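Local structure of CRISPR-associated endoribonuclease Cas6 1 (5YI6) at residues D14-I19 and E73-K78. The protein probably cleaves CRISPR transcripts as a metal-free endoribonuclease, processing them into the CRISPR RNAs that guide antiviral defence. Sequence-based numbering, arbitrary orientation.
With PO4 (phosphate ion), chain H.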
# COMPACT_ATOMS: atom_id res chain seq x y z
N ASP A 14 8.08 -8.08 -20.50
CA ASP A 14 8.98 -9.02 -21.20
C ASP A 14 9.68 -9.97 -20.24
O ASP A 14 10.04 -9.60 -19.12
CB ASP A 14 10.03 -8.27 -22.00
CG ASP A 14 9.42 -7.43 -23.09
OD1 ASP A 14 8.42 -7.87 -23.69
OD2 ASP A 14 9.93 -6.33 -23.33
N ASN A 15 9.90 -11.22 -20.69
CA ASN A 15 10.75 -12.11 -19.91
C ASN A 15 12.09 -11.45 -19.60
O ASN A 15 12.62 -10.66 -20.39
CB ASN A 15 11.02 -13.42 -20.68
CG ASN A 15 9.76 -14.22 -20.93
OD1 ASN A 15 8.79 -14.09 -20.21
ND2 ASN A 15 9.78 -15.06 -21.97
N PHE A 16 12.63 -11.79 -18.42
CA PHE A 16 13.94 -11.39 -17.90
C PHE A 16 14.00 -9.92 -17.54
O PHE A 16 15.08 -9.36 -17.44
CB PHE A 16 15.09 -11.73 -18.88
CG PHE A 16 15.01 -13.14 -19.43
CD1 PHE A 16 15.14 -14.24 -18.57
CD2 PHE A 16 14.74 -13.37 -20.77
CE1 PHE A 16 15.05 -15.55 -19.06
CE2 PHE A 16 14.63 -14.68 -21.27
CZ PHE A 16 14.80 -15.77 -20.42
N THR A 17 12.87 -9.26 -17.35
CA THR A 17 12.92 -7.82 -17.07
C THR A 17 13.32 -7.56 -15.62
O THR A 17 12.85 -8.23 -14.71
CB THR A 17 11.55 -7.16 -17.33
OG1 THR A 17 11.22 -7.28 -18.71
CG2 THR A 17 11.56 -5.68 -16.94
N VAL A 18 14.15 -6.54 -15.38
CA VAL A 18 14.52 -6.16 -14.01
C VAL A 18 13.59 -5.05 -13.53
O VAL A 18 13.40 -4.05 -14.22
CB VAL A 18 15.98 -5.69 -13.93
CG1 VAL A 18 16.27 -5.16 -12.51
CG2 VAL A 18 16.94 -6.83 -14.29
N ILE A 19 12.95 -5.26 -12.38
CA ILE A 19 12.18 -4.22 -11.71
C ILE A 19 13.11 -3.55 -10.69
O ILE A 19 13.48 -4.20 -9.70
CB ILE A 19 10.92 -4.78 -11.03
CG1 ILE A 19 10.07 -5.62 -12.02
CG2 ILE A 19 10.13 -3.64 -10.29
CD1 ILE A 19 9.81 -4.98 -13.35
N GLU A 73 14.84 -9.33 -10.95
CA GLU A 73 14.48 -9.78 -12.29
C GLU A 73 13.29 -10.71 -12.23
O GLU A 73 13.25 -11.61 -11.39
CB GLU A 73 15.68 -10.51 -12.92
CG GLU A 73 15.30 -11.06 -14.29
CD GLU A 73 16.41 -11.89 -14.90
OE1 GLU A 73 17.50 -11.88 -14.33
OE2 GLU A 73 16.17 -12.53 -15.93
N THR A 74 12.32 -10.51 -13.13
CA THR A 74 11.23 -11.45 -13.31
C THR A 74 11.55 -12.30 -14.54
O THR A 74 11.68 -11.78 -15.66
CB THR A 74 9.85 -10.77 -13.42
OG1 THR A 74 8.92 -11.75 -13.88
CG2 THR A 74 9.84 -9.61 -14.40
N ILE A 75 11.74 -13.59 -14.29
CA ILE A 75 12.18 -14.51 -15.33
C ILE A 75 11.08 -14.69 -16.36
O ILE A 75 11.34 -14.67 -17.57
CB ILE A 75 12.62 -15.84 -14.68
CG1 ILE A 75 13.80 -15.59 -13.73
CG2 ILE A 75 13.00 -16.91 -15.72
CD1 ILE A 75 14.11 -16.76 -12.80
N ASP A 76 9.83 -14.83 -15.91
CA ASP A 76 8.73 -15.06 -16.85
C ASP A 76 7.97 -13.78 -17.21
O ASP A 76 6.91 -13.86 -17.83
CB ASP A 76 7.75 -16.10 -16.29
CG ASP A 76 7.09 -15.67 -14.97
OD1 ASP A 76 7.35 -14.56 -14.45
OD2 ASP A 76 6.33 -16.50 -14.42
N GLY A 77 8.47 -12.61 -16.80
CA GLY A 77 7.82 -11.36 -17.10
C GLY A 77 6.62 -11.05 -16.23
O GLY A 77 6.06 -9.94 -16.36
N LYS A 78 6.21 -11.96 -15.36
CA LYS A 78 5.03 -11.70 -14.53
C LYS A 78 5.38 -10.89 -13.29
O LYS A 78 6.47 -11.03 -12.72
CB LYS A 78 4.37 -13.01 -14.11
CG LYS A 78 3.74 -13.78 -15.33
CD LYS A 78 3.07 -15.07 -14.91
CE LYS A 78 2.49 -15.78 -16.14
NZ LYS A 78 1.92 -17.09 -15.76
P PO4 H . -0.84 -16.85 -13.29
O1 PO4 H . -0.66 -15.85 -12.16
O2 PO4 H . -2.24 -17.42 -13.35
O3 PO4 H . 0.14 -17.99 -13.06
O4 PO4 H . -0.55 -16.15 -14.61
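Glu73 runs its extended side chain alongside Phe16, its CG packing on the Phe16 carbonyl and its carboxylate reaching the edge of the ring. With CG anti to the backbone N (chi1 177°), the chain follows the partner backbone until OE2 lies at the ring edge, in its plane, 3.3 Å from Phe16 CD1, where the weakly positive C-H rim suits an anionic oxygen. The carboxylate is shared: OE1 forms a salt bridge with Arg68, which probably steadies OE2 against the ring. Ile75 O lies above one face of the same ring, offset toward the rim, and Phe16 CE1 touches the Ile75 methyl CG2 at 4.1 Å.

Beyond Phe16 the backbones pair as antiparallel strands. Thr74 N donates to Thr17 O over 2.8 Å in a nearly straight bond, and at the adjoining non-hydrogen-bonded pair the Val18 and Glu73 side chains cross at about a right angle, with Val18 CG2 against Glu73 CB. At the other end the pairing gives way to a bent, longer bond from Phe16 N to Ile75 O, 3.3 Å.

Two threonines tie down the turns. Thr17 OG1, held beside its own backbone N, donates to Asp14 O over 2.6 Å, bracing the type II turn from Asp14 to Thr17. Thr74 OG1 donates to Lys78 O, while Asp76 OD1 accepts from Lys78 N in an Asx turn. Gly77, with its positive phi (78°), brings its CA to 3.5 Å from Asp14 O; having no side chain suits it to this close approach of the Asp14-Asn15 peptide. Lys78 NZ donates to a phosphate ion, probably from the crystallisation liquor, that Tyr80 OH also meets.

Strand 17-20 is an outer strand of a small three-stranded antiparallel sheet with 71-74 and 65-67; Thr17 and Ile19 rest on Val109 of strand 109-118, joining it to the five-stranded antiparallel sheet in the N-terminal, RAMP-type part of this Cas6 protein.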